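Local coordinates for protein phenylurea hydrolase B (Mycobacterium brisbanense, PDB 4WHB) that probably hydrolyses carbon-nitrogen bonds other than peptide bonds in phenylurea compounds such as diuron, as a zinc-dependent member of the amidohydrolase family, at residues 2-12 and 47-58; 27-35 and 406-417. All blocks are in the same frame, centred on the assembly; numbering follows the deposited sequence.

How the contacts relate
From the N terminus, residues 2-12 form two short strands. After the intervening strand 23-27, residues 27-35 reverse direction, and contact 1 then closes the first loop by bringing residues 47-58 back beside the start of the chain. Contact 2 closes a far longer loop, with 370 residues between its two segments, by laying residues 406-417 against 27-35. Because 27-35 lies inside the loop of contact 1 and 406-417 far beyond it, the two cross rather than nest. They meet directly: the carbonyl of I4 probably accepts a hydrogen bond from the amide of V27, and M57 and L11 pack on V410. Together they tie the N-terminal strands to the chain leading into strand 418-421.

Contact 1 (2-12 and 47-58); sequences STIAITNVTLI and ATVVDGNRRWMV
The two branches of V50 fill the notch between I4 and I6, which point to the same face of the next strand; the two strands run parallel. Strands 4-7 and 48-51 pair here in the small beta domain that, as in other amidohydrolases, accompanies the barrel and combines both ends of the chain. CG2 of V50 meets I4 CG2 at 3.5 Å. V50 CG1, placed anti to the backbone N (chi1 162°), reaches I6 CG2 at 3.7 Å. F439 covers I4 and V50 on this face, and F418 covers I6. Backbone bonds between the strands include A5 N to T48 O at 2.8 Å, with T7 N to V50 O further along.

Both segments then leave this sheet. At the corner, the backbone of G52 lies against that of T7 and close to V9. Its amide makes a weak bond to T7 O, and the type II turn G52-R55 gives 47-58 its extra length, so that the pairing resumes two residues out of step, with T10 beside W56.

In this second pairing, strand 9-11 alongside the start of strand 56-63, M57 is the bump. M57 CB lies 3.5 Å from V9 CG1 and is also touched by L11 CD1, while the far part of its chain, bent at chi3, leads toward F418 and V410. On the reverse face the W56 indole is a flat shelf. T10 CB sits over the five-membered ring of W56, and so toward the rim of the indole as a whole, 4.2 Å from the centroid of that smaller ring in a CH-pi contact, and I12 CG1 approaches the edge at CD1. The amide of I12 bonds to M57 O at 2.9 Å, and just past it I12 CD1 touches V58 CG1 at 4.0 Å.

Contact 2 (27-35 and 406-417); sequences VEGDRFATV and QIGSVETGKLAD
F32 exchanges two backbone hydrogen bonds with the type II turn E411-K414. The amide of F32 donates to K414 O at 2.8 Å, and its carbonyl accepts from the amide of G413. Next along, the T412 hydroxyl OG1, turned opposite its own backbone N (chi1 -178°), reaches A33 O and donates to it at 2.7 Å. One residue before F32, the R31 side chain crosses that of Q406 at about a right angle and bonds through NH2 to OE1. That bond is modelled very short, so its exact length is doubtful.

Packing centres on the F32 ring, which is clamped between two methyl groups. A416 CB lies over the middle of one face, 3.8 Å from the centroid, and V410 CG1 over the opposite face, nearer the rim, at 4.0 Å; both are CH-pi contacts. S409 CB lies at the ring edge, and S409 OG donates to L415 O at 2.6 Å, a bond within the loop itself. A416 CB also touches V27 CG1 at 3.6 Å.

Beyond the contact, F32 rests on V25 of strand 23-27, and D417 forms a salt bridge with R136 of strand 136-139. The hairpin of strands 23-27 and 32-36, part of the small beta domain, thus packs on the loop that leads from helix 395-400 into strand 418-421, with strand 32-36 outermost in its sheet within this chain.

Contact 1 (2-12 and 47-58)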
# COMPACT_ATOMS: atom_id res chain seq x y z
N SER C 2 21.78 -55.36 0.96
CA SER C 2 21.26 -56.60 0.33
C SER C 2 21.69 -56.67 -1.12
O SER C 2 21.99 -55.65 -1.74
CB SER C 2 19.71 -56.65 0.37
OG SER C 2 19.15 -56.43 1.65
N THR C 3 21.73 -57.88 -1.67
CA THR C 3 21.89 -58.04 -3.11
C THR C 3 20.59 -58.67 -3.55
O THR C 3 20.17 -59.62 -2.96
CB THR C 3 23.12 -58.90 -3.40
OG1 THR C 3 24.29 -58.12 -3.03
CG2 THR C 3 23.15 -59.36 -4.90
N ILE C 4 19.94 -58.11 -4.56
CA ILE C 4 18.53 -58.41 -4.82
C ILE C 4 18.28 -58.84 -6.23
O ILE C 4 19.00 -58.42 -7.12
CB ILE C 4 17.64 -57.18 -4.57
CG1 ILE C 4 18.14 -56.42 -3.34
CG2 ILE C 4 16.19 -57.62 -4.44
CD1 ILE C 4 17.05 -55.78 -2.49
N ALA C 5 17.27 -59.68 -6.43
CA ALA C 5 16.81 -60.00 -7.79
C ALA C 5 15.33 -59.69 -7.94
O ALA C 5 14.54 -60.11 -7.12
CB ALA C 5 17.07 -61.44 -8.17
N ILE C 6 14.97 -58.91 -8.96
CA ILE C 6 13.59 -58.57 -9.19
C ILE C 6 13.14 -59.31 -10.43
O ILE C 6 13.60 -59.06 -11.52
CB ILE C 6 13.36 -57.09 -9.41
CG1 ILE C 6 14.01 -56.29 -8.30
CG2 ILE C 6 11.86 -56.81 -9.41
CD1 ILE C 6 15.32 -55.64 -8.71
N THR C 7 12.20 -60.20 -10.24
CA THR C 7 11.86 -61.22 -11.21
C THR C 7 10.51 -61.00 -11.91
O THR C 7 9.57 -60.48 -11.29
CB THR C 7 11.81 -62.59 -10.51
OG1 THR C 7 10.79 -62.59 -9.51
CG2 THR C 7 13.15 -62.88 -9.86
N ASN C 8 10.40 -61.43 -13.18
CA ASN C 8 9.17 -61.37 -13.92
C ASN C 8 8.63 -59.93 -14.05
O ASN C 8 7.41 -59.67 -13.90
CB ASN C 8 8.10 -62.24 -13.25
CG ASN C 8 7.12 -62.90 -14.27
OD1 ASN C 8 7.09 -62.58 -15.47
ND2 ASN C 8 6.34 -63.85 -13.78
N VAL C 9 9.53 -59.00 -14.35
CA VAL C 9 9.14 -57.61 -14.57
C VAL C 9 8.88 -57.41 -16.05
O VAL C 9 9.50 -58.04 -16.92
CB VAL C 9 10.24 -56.65 -14.10
CG1 VAL C 9 9.75 -55.23 -14.16
CG2 VAL C 9 10.71 -56.98 -12.68
N THR C 10 7.90 -56.55 -16.35
CA THR C 10 7.64 -56.09 -17.70
C THR C 10 8.31 -54.70 -17.79
O THR C 10 7.78 -53.69 -17.22
CB THR C 10 6.15 -55.97 -17.93
OG1 THR C 10 5.48 -57.09 -17.36
CG2 THR C 10 5.87 -55.90 -19.44
N LEU C 11 9.45 -54.63 -18.47
CA LEU C 11 10.33 -53.49 -18.32
C LEU C 11 10.17 -52.38 -19.37
O LEU C 11 10.30 -52.62 -20.59
CB LEU C 11 11.77 -53.98 -18.35
CG LEU C 11 12.80 -52.81 -18.22
CD1 LEU C 11 12.61 -51.93 -16.96
CD2 LEU C 11 14.24 -53.28 -18.31
N ILE C 12 9.91 -51.16 -18.89
CA ILE C 12 10.10 -49.97 -19.72
C ILE C 12 11.50 -49.41 -19.42
O ILE C 12 11.74 -48.92 -18.32
CB ILE C 12 9.01 -48.90 -19.47
CG1 ILE C 12 7.64 -49.55 -19.46
CG2 ILE C 12 9.08 -47.83 -20.54
CD1 ILE C 12 6.50 -48.57 -19.54
N ALA C 47 20.80 -63.99 -2.89
CA ALA C 47 20.19 -62.77 -3.33
C ALA C 47 18.82 -62.62 -2.72
O ALA C 47 18.05 -63.56 -2.70
CB ALA C 47 20.11 -62.70 -4.85
N THR C 48 18.53 -61.44 -2.21
CA THR C 48 17.20 -61.14 -1.70
C THR C 48 16.19 -61.21 -2.84
O THR C 48 16.36 -60.61 -3.90
CB THR C 48 17.16 -59.76 -1.02
OG1 THR C 48 18.11 -59.74 0.05
CG2 THR C 48 15.80 -59.47 -0.48
N VAL C 49 15.13 -61.94 -2.61
CA VAL C 49 14.04 -62.07 -3.59
C VAL C 49 13.31 -60.74 -3.64
O VAL C 49 13.16 -60.07 -2.62
CB VAL C 49 13.05 -63.21 -3.18
CG1 VAL C 49 13.64 -64.10 -2.07
CG2 VAL C 49 11.71 -62.66 -2.70
N VAL C 50 12.90 -60.32 -4.84
CA VAL C 50 11.78 -59.37 -4.98
C VAL C 50 10.88 -59.84 -6.13
O VAL C 50 11.33 -60.00 -7.28
CB VAL C 50 12.25 -57.94 -5.23
CG1 VAL C 50 11.11 -57.12 -5.80
CG2 VAL C 50 12.74 -57.28 -3.98
N ASP C 51 9.61 -60.07 -5.83
CA ASP C 51 8.67 -60.63 -6.80
C ASP C 51 8.11 -59.51 -7.66
O ASP C 51 7.50 -58.60 -7.16
CB ASP C 51 7.53 -61.37 -6.09
CG ASP C 51 6.53 -61.93 -7.04
OD1 ASP C 51 6.79 -63.01 -7.60
OD2 ASP C 51 5.47 -61.31 -7.23
N GLY C 52 8.33 -59.58 -8.96
CA GLY C 52 7.87 -58.54 -9.87
C GLY C 52 6.69 -58.90 -10.75
O GLY C 52 6.36 -58.14 -11.65
N ASN C 53 6.06 -60.05 -10.49
CA ASN C 53 4.88 -60.45 -11.26
C ASN C 53 3.80 -59.35 -11.20
O ASN C 53 3.64 -58.64 -10.18
CB ASN C 53 4.28 -61.76 -10.75
CG ASN C 53 5.34 -62.79 -10.35
OD1 ASN C 53 6.53 -62.62 -10.62
ND2 ASN C 53 4.89 -63.84 -9.68
N ARG C 54 3.10 -59.18 -12.32
CA ARG C 54 1.97 -58.28 -12.36
C ARG C 54 2.39 -56.86 -12.04
O ARG C 54 1.57 -56.09 -11.57
CB ARG C 54 0.87 -58.72 -11.37
CG ARG C 54 0.52 -60.19 -11.42
CD ARG C 54 -0.40 -60.46 -12.60
NE ARG C 54 -0.64 -61.88 -12.80
CZ ARG C 54 0.29 -62.74 -13.19
NH1 ARG C 54 1.52 -62.36 -13.40
NH2 ARG C 54 0.01 -64.01 -13.36
N ARG C 55 3.64 -56.49 -12.28
CA ARG C 55 4.05 -55.10 -12.12
C ARG C 55 4.91 -54.59 -13.27
O ARG C 55 5.24 -55.35 -14.18
CB ARG C 55 4.79 -54.92 -10.79
CG ARG C 55 3.86 -54.87 -9.61
CD ARG C 55 4.53 -55.35 -8.35
NE ARG C 55 3.58 -55.34 -7.23
CZ ARG C 55 2.57 -56.20 -7.10
NH1 ARG C 55 2.36 -57.14 -7.99
NH2 ARG C 55 1.78 -56.13 -6.05
N TRP C 56 5.27 -53.31 -13.23
CA TRP C 56 6.11 -52.71 -14.24
C TRP C 56 7.29 -52.12 -13.57
O TRP C 56 7.24 -51.74 -12.39
CB TRP C 56 5.36 -51.57 -14.94
CG TRP C 56 4.64 -52.02 -16.14
CD1 TRP C 56 5.01 -51.84 -17.43
CD2 TRP C 56 3.43 -52.77 -16.16
NE1 TRP C 56 4.11 -52.46 -18.25
CE2 TRP C 56 3.12 -53.01 -17.49
CE3 TRP C 56 2.57 -53.24 -15.16
CZ2 TRP C 56 2.02 -53.75 -17.87
CZ3 TRP C 56 1.45 -53.95 -15.55
CH2 TRP C 56 1.18 -54.18 -16.89
N MET C 57 8.37 -52.01 -14.32
CA MET C 57 9.48 -51.17 -13.88
C MET C 57 9.65 -50.06 -14.89
O MET C 57 9.79 -50.29 -16.10
CB MET C 57 10.79 -51.95 -13.77
CG MET C 57 11.13 -52.39 -12.35
SD MET C 57 12.78 -53.08 -12.27
CE MET C 57 13.72 -51.82 -13.07
N VAL C 58 9.59 -48.83 -14.38
CA VAL C 58 9.99 -47.67 -15.16
C VAL C 58 11.24 -47.16 -14.47
O VAL C 58 11.45 -47.44 -13.26
CB VAL C 58 8.91 -46.60 -15.22
CG1 VAL C 58 7.70 -47.11 -15.98
CG2 VAL C 58 8.49 -46.19 -13.82

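Contact 2 (27-35 and 406-417)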
# COMPACT_ATOMS: atom_id res chain seq x y z
N VAL C 27 20.25 -56.54 -9.05
CA VAL C 27 21.05 -55.38 -8.60
C VAL C 27 22.27 -55.85 -7.84
O VAL C 27 22.18 -56.76 -7.01
CB VAL C 27 20.24 -54.38 -7.74
CG1 VAL C 27 19.26 -53.64 -8.62
CG2 VAL C 27 19.52 -55.09 -6.65
N GLU C 28 23.42 -55.27 -8.18
CA GLU C 28 24.66 -55.58 -7.48
C GLU C 28 24.97 -54.33 -6.71
O GLU C 28 25.04 -53.28 -7.32
CB GLU C 28 25.78 -55.89 -8.47
CG GLU C 28 27.19 -55.70 -7.90
CD GLU C 28 28.25 -55.27 -8.91
OE1 GLU C 28 29.45 -55.51 -8.62
OE2 GLU C 28 27.90 -54.68 -9.98
N GLY C 29 25.18 -54.43 -5.40
CA GLY C 29 25.54 -53.25 -4.63
C GLY C 29 24.44 -52.24 -4.83
O GLY C 29 23.30 -52.55 -4.49
N ASP C 30 24.77 -51.11 -5.44
CA ASP C 30 23.74 -50.18 -5.89
C ASP C 30 23.46 -50.77 -7.25
O ASP C 30 22.94 -51.90 -7.36
CB ASP C 30 24.25 -48.74 -6.00
CG ASP C 30 25.53 -48.51 -5.24
OD1 ASP C 30 25.40 -48.26 -4.02
OD2 ASP C 30 26.66 -48.53 -5.84
N ARG C 31 23.83 -50.06 -8.30
CA ARG C 31 24.27 -50.68 -9.50
C ARG C 31 23.38 -51.83 -9.97
O ARG C 31 23.32 -52.90 -9.38
CB ARG C 31 25.75 -51.12 -9.32
CG ARG C 31 26.82 -50.11 -9.70
CD ARG C 31 26.28 -48.72 -9.80
NE ARG C 31 27.25 -47.69 -10.16
CZ ARG C 31 26.90 -46.58 -10.77
NH1 ARG C 31 25.65 -46.42 -11.13
NH2 ARG C 31 27.82 -45.68 -11.06
N PHE C 32 22.67 -51.57 -11.04
CA PHE C 32 21.99 -52.58 -11.80
C PHE C 32 23.04 -53.53 -12.27
O PHE C 32 24.12 -53.09 -12.60
CB PHE C 32 21.32 -52.01 -13.05
CG PHE C 32 19.99 -51.42 -12.78
CD1 PHE C 32 19.04 -52.12 -12.05
CD2 PHE C 32 19.70 -50.16 -13.21
CE1 PHE C 32 17.80 -51.56 -11.80
CE2 PHE C 32 18.46 -49.61 -12.95
CZ PHE C 32 17.52 -50.31 -12.26
N ALA C 33 22.72 -54.84 -12.28
CA ALA C 33 23.72 -55.77 -12.65
C ALA C 33 23.50 -56.31 -14.09
O ALA C 33 24.22 -55.98 -15.03
CB ALA C 33 23.79 -56.87 -11.61
N THR C 34 22.54 -57.21 -14.19
CA THR C 34 22.27 -57.93 -15.41
C THR C 34 20.81 -57.67 -15.81
O THR C 34 19.91 -57.69 -14.96
CB THR C 34 22.50 -59.42 -15.24
OG1 THR C 34 23.60 -59.66 -14.35
CG2 THR C 34 22.77 -60.03 -16.59
N VAL C 35 20.57 -57.39 -17.09
CA VAL C 35 19.23 -57.18 -17.57
C VAL C 35 18.96 -58.17 -18.68
O VAL C 35 19.53 -58.08 -19.76
CB VAL C 35 19.06 -55.78 -18.16
CG1 VAL C 35 17.62 -55.51 -18.53
CG2 VAL C 35 19.53 -54.75 -17.16
N GLN C 406 25.23 -41.99 -15.27
CA GLN C 406 24.80 -42.41 -13.94
C GLN C 406 23.29 -42.63 -13.73
O GLN C 406 22.91 -43.62 -13.07
CB GLN C 406 25.37 -41.48 -12.90
CG GLN C 406 26.90 -41.50 -12.84
CD GLN C 406 27.49 -42.70 -12.13
OE1 GLN C 406 27.04 -43.82 -12.30
NE2 GLN C 406 28.52 -42.47 -11.30
N ILE C 407 22.42 -41.77 -14.29
CA ILE C 407 20.96 -41.89 -14.07
C ILE C 407 20.06 -41.69 -15.29
O ILE C 407 20.46 -41.16 -16.30
CB ILE C 407 20.43 -40.87 -13.02
CG1 ILE C 407 21.14 -39.52 -13.14
CG2 ILE C 407 20.51 -41.46 -11.62
CD1 ILE C 407 20.51 -38.36 -12.41
N GLY C 408 18.85 -42.25 -15.26
CA GLY C 408 18.64 -43.54 -14.57
C GLY C 408 17.26 -44.16 -14.56
O GLY C 408 16.25 -43.51 -14.32
N SER C 409 17.22 -45.44 -14.86
CA SER C 409 18.29 -46.04 -15.65
C SER C 409 17.71 -46.57 -17.00
O SER C 409 17.84 -45.82 -18.01
CB SER C 409 19.12 -47.00 -14.80
OG SER C 409 19.30 -46.49 -13.49
N VAL C 410 17.12 -47.78 -17.13
CA VAL C 410 17.45 -49.00 -16.42
C VAL C 410 18.40 -49.78 -17.33
O VAL C 410 17.98 -50.26 -18.41
CB VAL C 410 16.20 -49.85 -16.11
CG1 VAL C 410 16.58 -51.31 -15.89
CG2 VAL C 410 15.49 -49.33 -14.89
N GLU C 411 19.66 -49.89 -16.92
CA GLU C 411 20.70 -50.54 -17.71
C GLU C 411 21.83 -51.02 -16.78
O GLU C 411 21.97 -50.51 -15.66
CB GLU C 411 21.32 -49.54 -18.71
CG GLU C 411 20.39 -48.81 -19.64
CD GLU C 411 21.12 -47.86 -20.52
OE1 GLU C 411 21.92 -48.32 -21.37
OE2 GLU C 411 20.86 -46.63 -20.36
N THR C 412 22.62 -51.98 -17.25
CA THR C 412 23.76 -52.47 -16.50
C THR C 412 24.80 -51.43 -16.13
O THR C 412 25.09 -50.57 -16.87
CB THR C 412 24.44 -53.63 -17.25
OG1 THR C 412 25.54 -54.11 -16.48
CG2 THR C 412 24.94 -53.19 -18.59
N GLY C 413 25.35 -51.54 -14.93
CA GLY C 413 26.41 -50.64 -14.45
C GLY C 413 25.95 -49.21 -14.19
O GLY C 413 26.72 -48.28 -14.20
N LYS C 414 24.66 -49.04 -13.98
CA LYS C 414 24.05 -47.75 -13.70
C LYS C 414 23.45 -47.79 -12.31
O LYS C 414 23.16 -48.86 -11.77
CB LYS C 414 22.93 -47.44 -14.73
CG LYS C 414 23.46 -47.03 -16.09
CD LYS C 414 23.01 -45.64 -16.50
CE LYS C 414 21.55 -45.58 -16.86
NZ LYS C 414 21.17 -44.23 -17.34
N LEU C 415 23.26 -46.61 -11.71
CA LEU C 415 22.75 -46.55 -10.36
C LEU C 415 21.38 -47.18 -10.43
O LEU C 415 20.63 -46.94 -11.36
CB LEU C 415 22.64 -45.11 -9.86
CG LEU C 415 23.81 -44.45 -9.15
CD1 LEU C 415 23.41 -43.04 -8.74
CD2 LEU C 415 24.22 -45.29 -7.98
N ALA C 416 21.05 -48.03 -9.45
CA ALA C 416 19.79 -48.70 -9.51
C ALA C 416 18.77 -47.87 -8.76
O ALA C 416 18.73 -47.90 -7.51
CB ALA C 416 19.88 -50.08 -8.98
N ASP C 417 18.00 -47.12 -9.54
CA ASP C 417 16.93 -46.33 -9.03
C ASP C 417 15.75 -46.79 -9.85
O ASP C 417 15.77 -46.69 -11.09
CB ASP C 417 17.15 -44.81 -9.25
CG ASP C 417 18.45 -44.31 -8.66
OD1 ASP C 417 18.78 -44.70 -7.51
OD2 ASP C 417 19.14 -43.50 -9.34